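Local atomic coordinates of malonyl CoA-ACP transacylase (Xanthomonas oryzae pv. oryzae, PDB entry 3K89), a protein that probably transfers the malonyl group of malonyl-CoA to holo acyl carrier protein, releasing CoA and supplying malonyl-ACP for fatty acid synthesis. Residues 201-206 with 250-255; 104-109 with 221-226. All coordinates share one frame; numbering follows the deposited sequence.

Contact 1: residues 201-206 with 250-255; sequences PSHTPL and VEQLYL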
# COMPACT_ATOMS: atom_id res chain seq x y z
N PRO A 201 6.90 10.91 6.33
CA PRO A 201 7.70 9.77 6.83
C PRO A 201 6.78 8.73 7.46
O PRO A 201 6.77 8.54 8.69
CB PRO A 201 8.62 10.42 7.86
CG PRO A 201 7.84 11.55 8.40
CD PRO A 201 6.93 12.03 7.28
N SER A 202 6.02 8.05 6.61
CA SER A 202 5.16 6.96 7.08
C SER A 202 5.99 5.82 7.66
O SER A 202 7.16 5.63 7.30
CB SER A 202 4.27 6.43 5.95
OG SER A 202 5.05 6.07 4.82
N HIS A 203 5.35 5.05 8.55
CA HIS A 203 5.96 3.83 9.10
C HIS A 203 7.23 4.13 9.88
O HIS A 203 8.16 3.33 9.91
CB HIS A 203 6.14 2.78 7.98
CG HIS A 203 4.88 2.57 7.22
ND1 HIS A 203 3.77 1.99 7.81
CD2 HIS A 203 4.50 2.91 5.97
CE1 HIS A 203 2.78 1.98 6.95
NE2 HIS A 203 3.19 2.54 5.83
N THR A 204 7.22 5.29 10.52
CA THR A 204 8.28 5.69 11.45
C THR A 204 7.66 6.23 12.74
O THR A 204 6.47 6.58 12.77
CB THR A 204 9.13 6.85 10.86
OG1 THR A 204 8.39 8.08 10.96
CG2 THR A 204 9.52 6.58 9.42
N PRO A 205 8.45 6.33 13.82
CA PRO A 205 7.94 6.89 15.07
C PRO A 205 7.29 8.28 14.97
O PRO A 205 6.53 8.66 15.85
CB PRO A 205 9.21 6.97 15.94
CG PRO A 205 10.00 5.77 15.50
CD PRO A 205 9.75 5.65 14.00
N LEU A 206 7.58 9.04 13.91
CA LEU A 206 6.98 10.38 13.77
C LEU A 206 5.46 10.29 13.56
O LEU A 206 4.76 11.29 13.67
CB LEU A 206 7.65 11.19 12.65
CG LEU A 206 9.15 11.52 12.80
CD1 LEU A 206 9.62 12.37 11.64
CD2 LEU A 206 9.51 12.14 14.14
N VAL A 250 -3.50 0.51 13.55
CA VAL A 250 -2.88 1.58 14.35
C VAL A 250 -1.36 1.37 14.37
O VAL A 250 -0.58 2.28 14.04
CB VAL A 250 -3.46 1.62 15.77
CG1 VAL A 250 -2.60 2.55 16.68
CG2 VAL A 250 -4.91 2.11 15.73
N GLU A 251 -0.93 0.17 14.75
CA GLU A 251 0.49 -0.17 14.79
C GLU A 251 1.14 -0.06 13.42
O GLU A 251 2.29 0.37 13.33
CB GLU A 251 0.68 -1.58 15.33
CG GLU A 251 0.28 -1.70 16.78
CD GLU A 251 0.29 -3.16 17.23
OE1 GLU A 251 0.58 -4.07 16.42
OE2 GLU A 251 -0.02 -3.40 18.40
N GLN A 252 0.41 -0.43 12.36
CA GLN A 252 0.92 -0.30 11.00
C GLN A 252 1.52 1.08 10.73
O GLN A 252 2.53 1.19 10.05
CB GLN A 252 -0.19 -0.57 9.97
CG GLN A 252 0.33 -0.79 8.56
CD GLN A 252 -0.54 -0.18 7.49
OE1 GLN A 252 -0.87 1.01 7.55
NE2 GLN A 252 -0.91 -0.97 6.47
N LEU A 253 0.87 2.13 11.25
CA LEU A 253 1.22 3.48 10.81
C LEU A 253 2.61 3.93 11.23
O LEU A 253 3.26 4.72 10.52
CB LEU A 253 0.17 4.47 11.33
CG LEU A 253 0.08 5.76 10.51
CD1 LEU A 253 -0.59 5.51 9.17
CD2 LEU A 253 -0.66 6.85 11.26
N TYR A 254 3.07 3.43 12.38
CA TYR A 254 4.36 3.89 12.94
C TYR A 254 5.42 2.81 12.98
O TYR A 254 6.55 3.06 13.42
CB TYR A 254 4.17 4.52 14.33
CG TYR A 254 3.60 3.61 15.41
CD1 TYR A 254 2.23 3.60 15.65
CD2 TYR A 254 4.42 2.81 16.20
CE1 TYR A 254 1.68 2.79 16.64
CE2 TYR A 254 3.88 1.99 17.20
CZ TYR A 254 2.51 1.99 17.42
OH TYR A 254 1.95 1.19 18.40
N LEU A 255 5.08 1.62 12.50
CA LEU A 255 6.02 0.50 12.41
C LEU A 255 6.28 0.11 10.95
O LEU A 255 5.49 0.44 10.07
CB LEU A 255 5.50 -0.68 13.24
CG LEU A 255 5.48 -0.45 14.75
CD1 LEU A 255 4.80 -1.58 15.47
CD2 LEU A 255 6.90 -0.22 15.31
O HOH W 1 9.12 2.40 12.32
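H203 meets the C-terminal end of helix 242-254 through hydrogen bonds to backbone carbonyls, and its imidazole is held at ND1 by those of Q252 and L255. ND1 donates to Q252 O at 2.7 Å, with the oxygen at the ring edge and nearly in the ring plane, though ND1 itself is tilted from the carbonyl plane. The bond from ND1 to L255 O is weak, and the backbone N of H203 donates to L253 O at 2.9 Å. Near a helix C-terminus carbonyls have no amide further along the helix to accept from, leaving them available to H203. With CG anti to its own carbonyl carbon (chi1 -51°), the ring reaches back to the Q252 carbonyl.

Water and a CH...O contact join the backbones. Water 1 donates to both H203 O and Y254 O, while Y254 CA lies 3.4 Å from T204 O. T204 OG1 accepts from L206 N, an ST turn, and also donates to P201 O; a threonine hydroxyl can do both.

Side-chain packing adds to this: Y254 CB lies against T204 O, and Q252 crosses the H203 ring obliquely at CE1, the planes 80° apart. Its OE1 is hydrogen-bonded to R119 and its NE2 to S94 O, fixing the amide.

H203 NE2 is hydrogen-bonded to S94 OG, consistent with a predicted Ser-His active site in which main-chain carbonyls probably orient the histidine as a classical triad's carboxylate does.

Contact 2: residues 104-109 with 221-226; sequences AGVLSL and LSWHAP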
# COMPACT_ATOMS: atom_id res chain seq x y z
N ALA A 104 -12.38 -7.35 1.13
CA ALA A 104 -12.82 -8.39 2.05
C ALA A 104 -14.21 -8.14 2.67
O ALA A 104 -14.73 -9.00 3.37
CB ALA A 104 -11.78 -8.60 3.16
N GLY A 105 -14.78 -6.96 2.42
CA GLY A 105 -16.07 -6.59 2.97
C GLY A 105 -16.07 -6.15 4.43
O GLY A 105 -17.12 -6.04 5.06
N VAL A 106 -14.88 -5.86 4.95
CA VAL A 106 -14.75 -5.40 6.35
C VAL A 106 -15.28 -3.97 6.50
O VAL A 106 -15.96 -3.65 7.49
CB VAL A 106 -13.28 -5.48 6.81
CG1 VAL A 106 -13.08 -4.91 8.22
CG2 VAL A 106 -12.81 -6.93 6.81
N LEU A 107 -14.90 -3.11 5.57
CA LEU A 107 -15.37 -1.74 5.50
C LEU A 107 -16.13 -1.51 4.19
O LEU A 107 -15.74 -2.03 3.15
CB LEU A 107 -14.18 -0.77 5.51
CG LEU A 107 -13.43 -0.65 6.84
CD1 LEU A 107 -12.18 0.20 6.58
CD2 LEU A 107 -14.28 -0.01 7.92
N SER A 108 -17.17 -0.69 4.23
CA SER A 108 -17.78 -0.20 2.98
C SER A 108 -16.77 0.64 2.20
O SER A 108 -15.84 1.20 2.78
CB SER A 108 -19.03 0.64 3.28
OG SER A 108 -18.66 1.87 3.91
N LEU A 109 -16.97 0.75 0.89
CA LEU A 109 -16.09 1.61 0.08
C LEU A 109 -16.18 3.07 0.54
O LEU A 109 -15.15 3.76 0.65
CB LEU A 109 -16.42 1.46 -1.41
CG LEU A 109 -15.70 2.42 -2.37
CD1 LEU A 109 -14.18 2.29 -2.28
CD2 LEU A 109 -16.22 2.14 -3.79
N LEU A 221 -16.59 3.84 13.03
CA LEU A 221 -17.12 3.13 11.86
C LEU A 221 -17.62 1.73 12.18
O LEU A 221 -17.28 1.14 13.20
CB LEU A 221 -16.03 3.03 10.77
CG LEU A 221 -15.35 4.34 10.35
CD1 LEU A 221 -14.17 4.05 9.42
CD2 LEU A 221 -16.29 5.37 9.70
N SER A 222 -18.44 1.21 11.26
CA SER A 222 -18.92 -0.16 11.29
C SER A 222 -17.87 -1.08 10.65
O SER A 222 -17.43 -0.84 9.52
CB SER A 222 -20.24 -0.23 10.50
OG SER A 222 -20.74 -1.55 10.47
N TRP A 223 -17.46 -2.10 11.41
CA TRP A 223 -16.49 -3.10 10.98
C TRP A 223 -17.20 -4.42 10.85
O TRP A 223 -17.93 -4.84 11.76
CB TRP A 223 -15.31 -3.18 11.97
CG TRP A 223 -14.50 -1.91 11.92
CD1 TRP A 223 -14.86 -0.69 12.41
CD2 TRP A 223 -13.23 -1.72 11.26
NE1 TRP A 223 -13.89 0.25 12.13
CE2 TRP A 223 -12.89 -0.36 11.41
CE3 TRP A 223 -12.35 -2.57 10.57
CZ2 TRP A 223 -11.70 0.18 10.90
CZ3 TRP A 223 -11.16 -2.03 10.06
CH2 TRP A 223 -10.86 -0.67 10.22
N HIS A 224 -17.02 -5.07 9.71
CA HIS A 224 -17.64 -6.35 9.42
C HIS A 224 -16.62 -7.48 9.38
O HIS A 224 -15.41 -7.25 9.18
CB HIS A 224 -18.38 -6.26 8.08
CG HIS A 224 -19.31 -5.10 8.00
ND1 HIS A 224 -20.55 -5.10 8.62
CD2 HIS A 224 -19.19 -3.88 7.41
CE1 HIS A 224 -21.15 -3.95 8.40
NE2 HIS A 224 -20.35 -3.18 7.68
N ALA A 225 -17.10 -8.71 9.57
CA ALA A 225 -16.24 -9.89 9.50
C ALA A 225 -15.66 -10.03 8.08
O ALA A 225 -16.38 -9.84 7.09
CB ALA A 225 -17.03 -11.14 9.87
N PRO A 226 -14.34 -10.30 7.97
CA PRO A 226 -13.80 -10.41 6.61
C PRO A 226 -14.28 -11.67 5.89
O PRO A 226 -14.32 -12.75 6.49
CB PRO A 226 -12.28 -10.46 6.82
CG PRO A 226 -12.11 -10.94 8.24
CD PRO A 226 -13.30 -10.38 9.00
O HOH W 2 -18.33 -8.94 5.57
O HOH W 3 -17.96 0.28 7.01
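L107 lays its CD2 methyl over one face of the W223 indole, 3.8 Å from the centroid of the six-membered ring and 11° off its normal, a CH-pi contact that suits a branched aliphatic chain beside a broad aromatic surface. V106 comes to the same ring obliquely, CG1 lying 3.4 Å from CE3. The two valine methyls diverge: with CG1 anti to the backbone N (chi1 176°), CG2 is turned to P226 CB at 3.6 Å, and the compact proline ring also meets the small A104. R246 makes a cation-pi contact with W223.

The connection between helices 95-103 and 109-126 is laid antiparallel along the extended loop after helix 208-219. G105, with positive phi, closes the first helix in a Schellman motif, a conformation easily taken by a residue without a side chain; S108 is the N-cap of the next, its OG bonded to D111 N.

Toward the polar edge, W223 NE1 is hydrogen-bonded to M218 O. H224 N donates to V106 O at 2.8 Å, and a CA-H...O contact returns from V106 CA to H224 O (3.4 Å). Water 2 donates to G105 O and A225 O; water 3 accepts from S108 N and donates to S222 O.

Overall arrangement
The centres of contacts 1 and 2 lie 23 Å apart, and their nearest atoms about 8 Å, without touching. Along the chain the segments alternate: 104-109, 201-206, 221-226, 250-255. Helix 208-219 runs between the loop of contact 1 and that of contact 2; the C-terminal part of helix 242-254 forms one side of contact 1, and W223 of contact 2 packs on the same helix. Helix 109-126 starts at contact 2 and touches contact 1 through R119 and M123. The same three helices take part in both: contact 1 holds the predicted active-site histidine, near strand 158-165, whereas contact 2 is packing away from that site, between the helix 95-103 to 109-126 connection and the loop before strand 231-232.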